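CrmK (PDB 5I1V) is a flavin-dependent oxidase with covalently bound FAD that takes part in recycling a shunt product during caerulomycin biosynthesis. Local coordinates at residues R21-R26 with G62-E67; V338-K343 with M405-D410; S344-G349 with V441-Y446; I378-R383 with S399-Y404. All blocks are in the same frame, centred on the assembly; numbering follows the deposited sequence.

Contact 1 (R21-R26 with G62-E67); sequences RADNYR and GGHCGE. With FAD (flavin-adenine dinucleotide), chain E.
Asp23 lies over the imidazole of His64, and with Gly63 these two bury the most surface where the loop 21-26 meets the loop 62-67. The CB of Asp23 sits above the middle of the ring, 4.0 Å from its centroid, in a CH-pi contact. With CG anti to the backbone N (chi1 179°), the carboxylate continues across the same face, its plane 22° from that of the ring, and CG comes 3.6 Å from His64 CE1. OD2 is salt-bridged to Arg340, and a water lies within bonding distance of both Asp23 OD2 and His64 O. Asp23 N donates to Gly63 O at 3.2 Å, while Ala22 CB presses on that same oxygen. A CB on Gly63 would run into Ala22 CB, and the positive phi also suits a glycine.

The other side of the loop 62-67 holds the cofactor. His64 ND1 is bonded covalently to FAD C8M (1.8 Å), and the backbone N atoms of Gly62, Gly63, His64 and Cys65 donate to the pyrophosphate, Gly63 N to O2A at 2.9 Å. Cutting Asp23 back to an alanine removes the carboxylate from the ring face, and Arg340 NE is likely to be left without its charged mate. Cys124, the second covalent anchor of the flavin, is close to His64. A negative group lying against the histidyl linkage, 3.5 Å from Asp23 OD2 to FAD C8M, could help to stabilise positive charge on the flavin-bound imidazole, though Arg340 would offset part of its charge.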
# COMPACT_ATOMS: atom_id res chain seq x y z
N ARG A 21 12.31 -0.24 13.53
CA ARG A 21 12.13 -1.23 12.51
C ARG A 21 11.73 -0.59 11.18
O ARG A 21 10.98 0.36 11.15
CB ARG A 21 11.06 -2.22 12.96
CG ARG A 21 11.55 -3.07 14.11
CD ARG A 21 10.47 -3.51 15.06
NE ARG A 21 11.08 -4.47 15.97
CZ ARG A 21 11.75 -4.18 17.09
NH1 ARG A 21 12.31 -5.18 17.75
NH2 ARG A 21 11.83 -2.92 17.58
N ALA A 22 12.34 -1.02 10.08
CA ALA A 22 11.95 -0.47 8.79
C ALA A 22 11.83 -1.68 7.88
O ALA A 22 11.49 -2.76 8.37
CB ALA A 22 12.96 0.56 8.30
N ASP A 23 12.09 -1.54 6.58
CA ASP A 23 11.74 -2.59 5.64
C ASP A 23 12.51 -3.90 5.87
O ASP A 23 12.05 -5.00 5.49
CB ASP A 23 11.96 -2.11 4.21
CG ASP A 23 11.62 -3.20 3.19
OD1 ASP A 23 10.45 -3.63 3.20
OD2 ASP A 23 12.54 -3.65 2.44
N ASN A 24 13.70 -3.81 6.44
CA ASN A 24 14.51 -5.03 6.63
C ASN A 24 14.66 -5.32 8.11
O ASN A 24 15.45 -4.64 8.79
CB ASN A 24 15.86 -4.90 5.92
CG ASN A 24 16.56 -6.24 5.77
OD1 ASN A 24 16.28 -7.16 6.55
ND2 ASN A 24 17.52 -6.33 4.84
N TYR A 25 13.94 -6.35 8.60
CA TYR A 25 13.92 -6.70 10.03
C TYR A 25 15.24 -7.29 10.54
O TYR A 25 15.41 -7.47 11.77
CB TYR A 25 12.69 -7.59 10.42
CG TYR A 25 11.47 -6.82 10.96
CD1 TYR A 25 10.99 -5.70 10.30
CD2 TYR A 25 10.82 -7.19 12.15
CE1 TYR A 25 9.89 -4.99 10.76
CE2 TYR A 25 9.70 -6.45 12.64
CZ TYR A 25 9.25 -5.35 11.93
OH TYR A 25 8.16 -4.57 12.37
N ARG A 26 16.21 -7.52 9.66
CA ARG A 26 17.53 -7.89 10.12
C ARG A 26 18.19 -6.74 10.86
O ARG A 26 19.07 -6.97 11.66
CB ARG A 26 18.42 -8.37 8.98
CG ARG A 26 17.90 -9.61 8.25
CD ARG A 26 18.60 -9.86 6.92
NE ARG A 26 19.99 -9.86 7.16
CZ ARG A 26 20.96 -9.39 6.40
NH1 ARG A 26 20.80 -8.89 5.16
NH2 ARG A 26 22.16 -9.45 6.93
N GLY A 62 12.23 6.75 3.65
CA GLY A 62 11.30 5.62 3.54
C GLY A 62 11.69 4.32 4.17
O GLY A 62 10.85 3.37 4.25
N GLY A 63 12.93 4.21 4.64
CA GLY A 63 13.34 2.98 5.31
C GLY A 63 13.60 1.77 4.45
O GLY A 63 13.72 0.66 4.98
N HIS A 64 13.74 1.93 3.15
CA HIS A 64 13.98 0.80 2.27
C HIS A 64 15.38 0.35 2.11
O HIS A 64 15.64 -0.56 1.30
CB HIS A 64 13.31 1.06 0.91
CG HIS A 64 11.93 0.58 0.93
ND1 HIS A 64 11.60 -0.69 0.51
CD2 HIS A 64 10.81 1.11 1.46
CE1 HIS A 64 10.32 -0.91 0.76
NE2 HIS A 64 9.83 0.16 1.35
N CYS A 65 16.32 0.93 2.85
CA CYS A 65 17.76 0.57 2.62
C CYS A 65 17.89 -0.95 2.73
O CYS A 65 17.39 -1.51 3.70
CB CYS A 65 18.63 1.11 3.73
SG CYS A 65 20.40 1.05 3.37
N GLY A 66 18.64 -1.55 1.83
CA GLY A 66 18.92 -2.98 1.89
C GLY A 66 19.97 -3.37 2.92
O GLY A 66 20.05 -4.50 3.29
N GLU A 67 20.72 -2.42 3.47
CA GLU A 67 21.72 -2.71 4.49
C GLU A 67 21.45 -1.85 5.72
O GLU A 67 20.49 -1.10 5.74
CB GLU A 67 23.11 -2.38 3.97
CG GLU A 67 23.60 -3.27 2.85
CD GLU A 67 23.97 -4.70 3.30
OE1 GLU A 67 24.57 -5.41 2.47
OE2 GLU A 67 23.70 -5.11 4.46
PA FAD E . 16.19 4.78 3.69
O1A FAD E . 16.44 3.42 4.28
O2A FAD E . 15.40 5.73 4.55
O5B FAD E . 17.54 5.45 3.25
C5B FAD E . 18.40 4.88 2.27
C4B FAD E . 19.79 5.52 2.39
O4B FAD E . 19.65 6.90 2.00
C3B FAD E . 20.42 5.58 3.77
O3B FAD E . 21.83 5.65 3.62
C2B FAD E . 19.93 6.90 4.32
O2B FAD E . 20.59 7.42 5.48
C1B FAD E . 19.95 7.77 3.06
N9A FAD E . 18.88 8.80 3.08
C8A FAD E . 17.54 8.65 3.28
N7A FAD E . 16.93 9.88 3.34
C5A FAD E . 17.89 10.76 3.16
C6A FAD E . 17.89 12.20 3.09
N6A FAD E . 16.72 12.81 3.19
N1A FAD E . 19.07 12.81 2.92
C2A FAD E . 20.24 12.13 2.84
N3A FAD E . 20.31 10.77 2.84
C4A FAD E . 19.16 10.10 3.06
N1 FAD E . 15.04 1.53 -6.53
C2 FAD E . 14.83 1.81 -7.83
O2 FAD E . 15.60 2.57 -8.44
N3 FAD E . 13.80 1.30 -8.53
C4 FAD E . 12.91 0.44 -8.04
O4 FAD E . 11.95 0.03 -8.72
C4X FAD E . 13.05 0.08 -6.63
N5 FAD E . 12.18 -0.79 -6.05
C5X FAD E . 12.27 -1.01 -4.73
C6 FAD E . 11.30 -1.76 -4.08
C7 FAD E . 11.34 -2.05 -2.71
C7M FAD E . 10.22 -2.88 -2.07
C8 FAD E . 12.48 -1.49 -1.96
C8M FAD E . 12.64 -1.76 -0.48
C9 FAD E . 13.48 -0.74 -2.58
C9A FAD E . 13.41 -0.47 -3.95
N10 FAD E . 14.39 0.30 -4.60
C10 FAD E . 14.21 0.63 -5.93
C1' FAD E . 15.65 0.65 -3.95
C2' FAD E . 15.57 2.01 -3.32
O2' FAD E . 15.74 2.98 -4.33
C3' FAD E . 16.55 2.19 -2.22
O3' FAD E . 16.31 1.17 -1.21
C4' FAD E . 16.47 3.61 -1.62
O4' FAD E . 17.76 3.92 -1.09
C5' FAD E . 15.40 3.68 -0.55
O5' FAD E . 15.31 5.04 -0.10
P FAD E . 14.53 5.26 1.26
O1P FAD E . 13.22 4.56 1.23
O2P FAD E . 14.56 6.71 1.62
O3P FAD E . 15.48 4.45 2.30
O HOH W 1 15.05 -3.46 2.59
O HOH W 2 24.09 -7.55 4.92
O HOH W 3 21.32 -6.89 3.30

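Contact 2 (V338-K343 with M405-D410)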
# COMPACT_ATOMS: atom_id res chain seq x y z
N VAL A 338 9.74 -8.53 7.78
CA VAL A 338 10.48 -9.42 6.87
C VAL A 338 11.97 -9.17 6.89
O VAL A 338 12.43 -8.01 6.83
CB VAL A 338 9.96 -9.25 5.43
CG1 VAL A 338 10.72 -10.14 4.46
CG2 VAL A 338 8.48 -9.56 5.39
N ARG A 339 12.73 -10.26 6.93
CA ARG A 339 14.19 -10.21 6.88
C ARG A 339 14.61 -10.42 5.42
O ARG A 339 13.98 -11.21 4.70
CB ARG A 339 14.78 -11.25 7.81
CG ARG A 339 14.34 -11.11 9.26
CD ARG A 339 14.78 -12.27 10.14
NE ARG A 339 16.18 -12.20 10.56
CZ ARG A 339 16.64 -11.46 11.58
NH1 ARG A 339 15.82 -10.71 12.30
NH2 ARG A 339 17.93 -11.44 11.84
N ARG A 340 15.63 -9.70 4.96
CA ARG A 340 15.97 -9.69 3.52
C ARG A 340 17.43 -9.57 3.26
O ARG A 340 18.16 -8.97 4.06
CB ARG A 340 15.35 -8.49 2.78
CG ARG A 340 13.93 -8.15 3.17
CD ARG A 340 13.48 -6.84 2.53
NE ARG A 340 12.10 -6.56 2.95
CZ ARG A 340 11.02 -7.11 2.40
NH1 ARG A 340 9.82 -6.83 2.87
NH2 ARG A 340 11.15 -7.98 1.39
N LYS A 341 17.85 -10.05 2.09
CA LYS A 341 19.14 -9.76 1.55
C LYS A 341 18.97 -9.54 0.02
O LYS A 341 18.29 -10.31 -0.66
CB LYS A 341 20.10 -10.90 1.84
CG LYS A 341 21.50 -10.77 1.27
CD LYS A 341 22.34 -9.72 1.94
CE LYS A 341 23.73 -9.61 1.32
NZ LYS A 341 24.30 -8.22 1.45
N VAL A 342 19.56 -8.47 -0.50
CA VAL A 342 19.45 -8.17 -1.94
C VAL A 342 20.84 -8.04 -2.54
O VAL A 342 21.81 -7.71 -1.85
CB VAL A 342 18.64 -6.91 -2.27
CG1 VAL A 342 17.18 -7.07 -1.83
CG2 VAL A 342 19.34 -5.67 -1.66
N LYS A 343 20.95 -8.38 -3.82
CA LYS A 343 22.15 -8.14 -4.58
C LYS A 343 21.75 -7.63 -5.98
O LYS A 343 20.61 -7.75 -6.40
CB LYS A 343 22.99 -9.43 -4.68
CG LYS A 343 23.46 -10.00 -3.35
CD LYS A 343 24.33 -11.22 -3.53
CE LYS A 343 24.95 -11.67 -2.23
NZ LYS A 343 26.31 -11.06 -2.05
N MET A 405 17.16 -11.57 -4.67
CA MET A 405 16.54 -11.36 -3.38
C MET A 405 16.15 -12.68 -2.68
O MET A 405 15.82 -13.67 -3.34
CB MET A 405 15.41 -10.33 -3.52
CG MET A 405 13.97 -10.76 -3.27
SD MET A 405 13.17 -9.96 -1.81
CE MET A 405 13.82 -8.28 -1.78
N VAL A 406 16.27 -12.67 -1.35
CA VAL A 406 15.75 -13.72 -0.46
C VAL A 406 15.05 -12.95 0.64
O VAL A 406 15.57 -11.89 1.08
CB VAL A 406 16.82 -14.65 0.16
CG1 VAL A 406 17.37 -15.61 -0.85
CG2 VAL A 406 17.98 -13.88 0.72
N ALA A 407 13.83 -13.38 0.94
CA ALA A 407 13.01 -12.80 2.02
C ALA A 407 12.52 -13.92 2.94
O ALA A 407 12.11 -14.98 2.47
CB ALA A 407 11.87 -12.03 1.47
N TRP A 408 12.61 -13.70 4.24
CA TRP A 408 12.19 -14.71 5.21
C TRP A 408 11.79 -14.04 6.52
O TRP A 408 11.93 -12.81 6.69
CB TRP A 408 13.30 -15.76 5.39
CG TRP A 408 14.51 -15.28 6.10
CD1 TRP A 408 14.81 -15.49 7.40
CD2 TRP A 408 15.59 -14.50 5.57
NE1 TRP A 408 16.01 -14.93 7.72
CE2 TRP A 408 16.51 -14.29 6.62
CE3 TRP A 408 15.87 -13.95 4.31
CZ2 TRP A 408 17.71 -13.61 6.44
CZ3 TRP A 408 17.05 -13.24 4.14
CH2 TRP A 408 17.95 -13.08 5.19
N THR A 409 11.29 -14.83 7.47
CA THR A 409 10.81 -14.24 8.70
C THR A 409 11.48 -14.75 9.96
O THR A 409 11.54 -14.03 10.93
CB THR A 409 9.29 -14.41 8.86
OG1 THR A 409 8.95 -15.79 8.76
CG2 THR A 409 8.52 -13.62 7.79
N ASP A 410 11.99 -15.98 9.94
CA ASP A 410 12.59 -16.57 11.17
C ASP A 410 14.09 -16.26 11.27
O ASP A 410 14.84 -16.63 10.38
CB ASP A 410 12.37 -18.09 11.18
CG ASP A 410 12.80 -18.74 12.50
OD1 ASP A 410 13.67 -18.21 13.24
OD2 ASP A 410 12.25 -19.82 12.78
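Met405 opens the pairing by laying its CE against Val342 CG1 at 3.6 Å, the two side chains running the same way from a non-hydrogen-bonded pair. Bends at chi2 and chi3 bring that methyl round toward Arg340 as well. Val406 forms a hydrogen-bonded pair with Lys341, Lys341 N to Val406 O at 3.1 Å and Val406 N to Lys341 O at 3.2 Å, and its CG2 touches Lys341 CB on the face turned to helix 414-428. Ala407, back on the Met405 face, meets Val338 CG1 with its CB; that same valine methyl covers the guanidinium of Arg340, whose NE goes to Asp23. Trp408 carries the largest side chain. Its CG stands between the backbone N and the carbonyl carbon (chi1 70°), which swings the indole back across the neighbouring strand, so that Arg339 CB lies over the five-membered ring, 3.9 Å from its centroid. The Arg339 guanidinium, turned 65° from the indole, meets NE1 edge-on, and Asp414 binds both groups. Thr409 O closes the row beside Arg339 CD. Strands 339-343 and 405-408 thus run antiparallel at 174°, adjacent strands toward the 442-444 edge of the large antiparallel sheet typical of the substrate domain in berberine-bridge-type flavoenzymes.

Contact 3 (S344-G349 with V441-Y446). With FAD (flavin-adenine dinucleotide), chain E.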
# COMPACT_ATOMS: atom_id res chain seq x y z
N SER A 344 22.71 -7.11 -6.70
CA SER A 344 22.50 -6.42 -7.93
C SER A 344 23.67 -6.68 -8.86
O SER A 344 24.80 -6.84 -8.39
CB SER A 344 22.38 -4.93 -7.57
OG SER A 344 22.91 -4.10 -8.56
N ALA A 345 23.39 -6.75 -10.15
CA ALA A 345 24.43 -6.91 -11.21
C ALA A 345 23.81 -6.43 -12.53
O ALA A 345 22.75 -6.88 -12.94
CB ALA A 345 24.94 -8.36 -11.33
N ASP A 346 24.46 -5.50 -13.19
CA ASP A 346 23.95 -4.96 -14.45
C ASP A 346 24.79 -5.40 -15.62
O ASP A 346 25.98 -5.55 -15.48
CB ASP A 346 23.91 -3.43 -14.35
CG ASP A 346 23.01 -2.97 -13.23
OD1 ASP A 346 22.25 -3.86 -12.68
OD2 ASP A 346 23.06 -1.76 -12.90
N LEU A 347 24.13 -5.57 -16.77
CA LEU A 347 24.67 -6.29 -17.94
C LEU A 347 24.57 -5.42 -19.17
O LEU A 347 23.60 -4.65 -19.32
CB LEU A 347 23.86 -7.56 -18.23
CG LEU A 347 23.90 -8.71 -17.23
CD1 LEU A 347 22.77 -9.68 -17.52
CD2 LEU A 347 25.24 -9.42 -17.27
N ARG A 348 25.53 -5.57 -20.07
CA ARG A 348 25.42 -4.95 -21.41
C ARG A 348 25.65 -6.03 -22.47
O ARG A 348 25.71 -5.74 -23.65
CB ARG A 348 26.41 -3.79 -21.58
CG ARG A 348 27.85 -4.21 -21.32
CD ARG A 348 28.81 -3.03 -21.15
NE ARG A 348 29.08 -2.42 -22.44
CZ ARG A 348 28.51 -1.31 -22.91
NH1 ARG A 348 27.62 -0.60 -22.21
NH2 ARG A 348 28.86 -0.89 -24.13
N GLY A 349 25.73 -7.28 -22.01
CA GLY A 349 25.86 -8.45 -22.86
C GLY A 349 25.16 -9.58 -22.13
O GLY A 349 24.70 -9.39 -20.98
N VAL A 441 30.80 -7.27 -20.52
CA VAL A 441 29.47 -7.81 -20.29
C VAL A 441 28.85 -7.22 -19.02
O VAL A 441 27.67 -6.89 -19.04
CB VAL A 441 29.48 -9.34 -20.16
CG1 VAL A 441 28.10 -9.85 -19.75
CG2 VAL A 441 29.89 -9.98 -21.48
N ASN A 442 29.60 -7.13 -17.93
CA ASN A 442 29.07 -6.52 -16.71
C ASN A 442 29.31 -5.01 -16.73
O ASN A 442 30.31 -4.57 -17.22
CB ASN A 442 29.76 -7.10 -15.49
CG ASN A 442 29.76 -8.60 -15.48
OD1 ASN A 442 28.72 -9.23 -15.34
ND2 ASN A 442 30.94 -9.19 -15.60
N THR A 443 28.38 -4.22 -16.20
CA THR A 443 28.61 -2.79 -16.05
C THR A 443 28.80 -2.38 -14.58
O THR A 443 29.11 -1.23 -14.27
CB THR A 443 27.43 -1.98 -16.61
OG1 THR A 443 26.24 -2.38 -15.93
CG2 THR A 443 27.28 -2.24 -18.09
N GLY A 444 28.61 -3.33 -13.67
CA GLY A 444 28.71 -3.06 -12.25
C GLY A 444 27.40 -3.34 -11.51
O GLY A 444 26.66 -4.26 -11.85
N ALA A 445 27.13 -2.55 -10.48
CA ALA A 445 25.95 -2.74 -9.65
C ALA A 445 25.36 -1.41 -9.24
O ALA A 445 26.00 -0.38 -9.38
CB ALA A 445 26.31 -3.54 -8.42
N TYR A 446 24.15 -1.47 -8.68
CA TYR A 446 23.38 -0.28 -8.35
C TYR A 446 23.45 0.07 -6.89
O TYR A 446 23.12 -0.71 -6.03
CB TYR A 446 21.94 -0.55 -8.79
CG TYR A 446 20.93 0.57 -8.62
CD1 TYR A 446 21.25 1.90 -8.91
CD2 TYR A 446 19.64 0.28 -8.24
CE1 TYR A 446 20.29 2.90 -8.77
CE2 TYR A 446 18.67 1.25 -8.12
CZ TYR A 446 19.00 2.56 -8.36
OH TYR A 446 18.04 3.51 -8.22
PA FAD E . 16.19 4.78 3.69
O1A FAD E . 16.44 3.42 4.28
O2A FAD E . 15.40 5.73 4.55
O5B FAD E . 17.54 5.45 3.25
C5B FAD E . 18.40 4.88 2.27
C4B FAD E . 19.79 5.52 2.39
O4B FAD E . 19.65 6.90 2.00
C3B FAD E . 20.42 5.58 3.77
O3B FAD E . 21.83 5.65 3.62
C2B FAD E . 19.93 6.90 4.32
O2B FAD E . 20.59 7.42 5.48
C1B FAD E . 19.95 7.77 3.06
N9A FAD E . 18.88 8.80 3.08
C8A FAD E . 17.54 8.65 3.28
N7A FAD E . 16.93 9.88 3.34
C5A FAD E . 17.89 10.76 3.16
C6A FAD E . 17.89 12.20 3.09
N6A FAD E . 16.72 12.81 3.19
N1A FAD E . 19.07 12.81 2.92
C2A FAD E . 20.24 12.13 2.84
N3A FAD E . 20.31 10.77 2.84
C4A FAD E . 19.16 10.10 3.06
N1 FAD E . 15.04 1.53 -6.53
C2 FAD E . 14.83 1.81 -7.83
O2 FAD E . 15.60 2.57 -8.44
N3 FAD E . 13.80 1.30 -8.53
C4 FAD E . 12.91 0.44 -8.04
O4 FAD E . 11.95 0.03 -8.72
C4X FAD E . 13.05 0.08 -6.63
N5 FAD E . 12.18 -0.79 -6.05
C5X FAD E . 12.27 -1.01 -4.73
C6 FAD E . 11.30 -1.76 -4.08
C7 FAD E . 11.34 -2.05 -2.71
C7M FAD E . 10.22 -2.88 -2.07
C8 FAD E . 12.48 -1.49 -1.96
C8M FAD E . 12.64 -1.76 -0.48
C9 FAD E . 13.48 -0.74 -2.58
C9A FAD E . 13.41 -0.47 -3.95
N10 FAD E . 14.39 0.30 -4.60
C10 FAD E . 14.21 0.63 -5.93
C1' FAD E . 15.65 0.65 -3.95
C2' FAD E . 15.57 2.01 -3.32
O2' FAD E . 15.74 2.98 -4.33
C3' FAD E . 16.55 2.19 -2.22
O3' FAD E . 16.31 1.17 -1.21
C4' FAD E . 16.47 3.61 -1.62
O4' FAD E . 17.76 3.92 -1.09
C5' FAD E . 15.40 3.68 -0.55
O5' FAD E . 15.31 5.04 -0.10
P FAD E . 14.53 5.26 1.26
O1P FAD E . 13.22 4.56 1.23
O2P FAD E . 14.56 6.71 1.62
O3P FAD E . 15.48 4.45 2.30
O HOH W 4 26.68 -8.03 -14.46
O HOH W 5 25.65 -0.41 -14.12
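Backbone bonds do most of the joining between Asp346 and the short strand at Thr443 and Gly444. Asp346 N donates to Gly444 O at 2.9 Å, and Asp346 O receives Thr443 N at 2.8 Å. A water shared with Asn442 OD1 gives the same oxygen a second proton. Further on, Arg348 N reaches Val441 O at 2.7 Å.

One side-chain hydroxyl joins in directly: Ser344 OG accepts from Tyr446 N at 2.9 Å in a nearly straight bond (166°), holding the backbone just where the tyrosine departs. Thr443 OG1 touches Asp346 CB and shares a water with Asp346 OD2. That carboxylate's chief partner is Lys401, in a salt bridge.

Apolar contacts fill in at the far end. Leu347 CD2 and Val441 CG1 lie side by side at 3.8 Å, and Thr443 CG2 rests on Arg348 CD at 3.5 Å, level with the edge of the guanidinium.

Toward the flavin, Tyr446 has CG anti to the backbone N (chi1 -177°), which sends the ring away from strand 344-347, and its OH donates to FAD O2 at 2.6 Å. Asn448 also bonds this hydroxyl, and Tyr138 and Tyr449 meet the ring edge-to-face.

Strand 442-444 is short and weakly bonded, crossing 344-347 at 133° as an outermost strand of the eight-stranded sheet; on the other flank of 339-347 runs 400-408, while helix 466-471 packs on Ala445 through Ile469 and Tyr470.

Contact 4 (I378-R383 with S399-Y404); sequences IAYGGR and SLKTFY
Lys401 lays its aliphatic chain over one face of the Tyr380 ring. CG lies near the ring's CG, CD passes above CD1 and CE1, and CE ends 3.6 Å from Tyr380 CZ, a CH-pi contact displaced toward the rim. Bends at chi3 and chi4 carry NZ onward to Asp346, its salt-bridge partner; at 5.1 Å from the ring centroid, NZ can add at most a weak cation-pi attraction. With a serine at Tyr380 the ring is gone, and the methylenes of Lys401 would probably be free to shift, so that NZ is less firmly directed at Asp346.

Beside this pair, Ile378 CD1 rests on Phe403 CB at 3.9 Å, and Leu400 CG sits 3.6 Å from Ile378 O. Two backbone bonds fix the register: Ile378 N to Lys401 O at 2.7 Å and Lys401 N to Ile378 O at 3.0 Å. Strands 374-379 and 400-408 are antiparallel neighbours here, and Ser399 and Leu400 form a classic beta bulge opposite Leu347. Past Ala379 the pairing frays: the bond from Tyr380 N to Ser399 O is weak, and the same N-H also meets a water, 3.0 Å from Tyr380 N, that lies close to Ser399 O.

Farther out, Tyr138, a residue of the FAD site, meets the Tyr380 ring edge-to-face, and Tyr446 offers Lys401 a second aromatic partner in a cation-pi contact. Arg143 binds Tyr380 O, while helix 237-253 covers Leu400 through Leu248 and Gln251.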
# COMPACT_ATOMS: atom_id res chain seq x y z
N ILE A 378 15.69 -7.49 -15.65
CA ILE A 378 14.87 -6.28 -15.77
C ILE A 378 15.28 -5.46 -16.98
O ILE A 378 16.39 -4.98 -17.05
CB ILE A 378 15.06 -5.40 -14.51
CG1 ILE A 378 14.78 -6.21 -13.25
CG2 ILE A 378 14.14 -4.16 -14.57
CD1 ILE A 378 15.42 -5.69 -11.99
N ALA A 379 14.37 -5.29 -17.92
CA ALA A 379 14.60 -4.53 -19.12
C ALA A 379 14.97 -3.09 -18.73
O ALA A 379 14.48 -2.59 -17.73
CB ALA A 379 13.36 -4.53 -19.96
N TYR A 380 15.90 -2.50 -19.47
CA TYR A 380 16.48 -1.18 -19.15
C TYR A 380 16.99 -0.54 -20.44
O TYR A 380 16.62 -1.00 -21.53
CB TYR A 380 17.62 -1.39 -18.15
CG TYR A 380 18.15 -0.21 -17.40
CD1 TYR A 380 17.35 0.58 -16.57
CD2 TYR A 380 19.48 0.12 -17.49
CE1 TYR A 380 17.89 1.65 -15.88
CE2 TYR A 380 20.04 1.16 -16.79
CZ TYR A 380 19.24 1.93 -15.98
OH TYR A 380 19.81 3.00 -15.31
N GLY A 381 17.79 0.53 -20.34
CA GLY A 381 18.33 1.17 -21.51
C GLY A 381 17.38 2.20 -22.06
O GLY A 381 16.87 3.07 -21.31
N GLY A 382 17.18 2.18 -23.39
CA GLY A 382 16.39 3.21 -24.06
C GLY A 382 16.88 4.61 -23.74
O GLY A 382 18.06 4.93 -23.88
N ARG A 383 15.95 5.45 -23.31
CA ARG A 383 16.20 6.85 -23.02
C ARG A 383 17.26 7.07 -21.91
O ARG A 383 17.96 8.11 -21.88
CB ARG A 383 14.85 7.47 -22.67
CG ARG A 383 14.87 8.96 -22.41
CD ARG A 383 15.16 9.76 -23.65
NE ARG A 383 16.27 10.66 -23.36
CZ ARG A 383 16.54 11.80 -24.01
NH1 ARG A 383 15.75 12.24 -25.00
NH2 ARG A 383 17.60 12.52 -23.65
N SER A 399 22.36 -2.31 -20.42
CA SER A 399 21.22 -2.59 -21.26
C SER A 399 20.12 -3.23 -20.45
O SER A 399 18.96 -3.17 -20.81
CB SER A 399 21.61 -3.60 -22.36
OG SER A 399 22.60 -3.04 -23.18
N LEU A 400 20.53 -3.88 -19.36
CA LEU A 400 19.69 -4.79 -18.65
C LEU A 400 20.18 -4.83 -17.18
O LEU A 400 21.37 -4.77 -16.93
CB LEU A 400 19.79 -6.18 -19.31
CG LEU A 400 18.67 -7.09 -18.87
CD1 LEU A 400 18.04 -7.84 -20.02
CD2 LEU A 400 19.20 -8.03 -17.80
N LYS A 401 19.25 -4.84 -16.25
CA LYS A 401 19.55 -4.94 -14.85
C LYS A 401 19.15 -6.32 -14.32
O LYS A 401 18.20 -6.95 -14.83
CB LYS A 401 18.85 -3.86 -14.05
CG LYS A 401 19.30 -2.46 -14.38
CD LYS A 401 18.66 -1.45 -13.45
CE LYS A 401 19.56 -0.27 -13.18
NZ LYS A 401 20.64 -0.64 -12.25
N THR A 402 19.90 -6.81 -13.33
CA THR A 402 19.53 -8.03 -12.64
C THR A 402 19.59 -7.76 -11.13
O THR A 402 20.40 -6.96 -10.66
CB THR A 402 20.41 -9.25 -12.99
OG1 THR A 402 21.64 -9.18 -12.27
CG2 THR A 402 20.64 -9.36 -14.51
N PHE A 403 18.73 -8.45 -10.42
CA PHE A 403 18.43 -8.24 -9.03
C PHE A 403 18.28 -9.65 -8.44
O PHE A 403 17.77 -10.55 -9.11
CB PHE A 403 17.12 -7.45 -8.99
CG PHE A 403 16.59 -7.22 -7.62
CD1 PHE A 403 17.28 -6.41 -6.72
CD2 PHE A 403 15.40 -7.77 -7.22
CE1 PHE A 403 16.79 -6.18 -5.44
CE2 PHE A 403 14.89 -7.54 -5.94
CZ PHE A 403 15.59 -6.74 -5.05
N TYR A 404 18.77 -9.84 -7.21
CA TYR A 404 18.71 -11.09 -6.47
C TYR A 404 18.10 -10.76 -5.12
O TYR A 404 18.45 -9.72 -4.53
CB TYR A 404 20.10 -11.63 -6.19
CG TYR A 404 20.91 -11.92 -7.41
CD1 TYR A 404 21.35 -10.90 -8.26
CD2 TYR A 404 21.29 -13.22 -7.71
CE1 TYR A 404 22.13 -11.19 -9.37
CE2 TYR A 404 22.05 -13.50 -8.83
CZ TYR A 404 22.46 -12.51 -9.66
OH TYR A 404 23.26 -12.85 -10.74
O HOH W 6 16.90 -4.33 -21.66

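Contacts 2, 3 and 4 belong to one eight-stranded antiparallel sheet, whereas contact 1 joins two loops at the FAD pyrophosphate. Strand 339-347 serves contacts 2 and 3, whose centres lie about 22 Å apart, and strand 400-408 serves contacts 2 and 4. Contacts 3 and 4, centres about 9 Å apart, are linked by the salt bridge of Asp346 with Lys401. Contact 1 comes first along the chain and touches contact 2 through Asn24 and Arg340, their centres about 10 Å apart. The segments of contacts 2 and 3 alternate in sequence, with both segments of contact 4 falling between theirs. The sheet therefore meets the flavin-binding loops at contact 1, and the chain leaving its edge strand 442-444 carries Tyr446 to the cofactor.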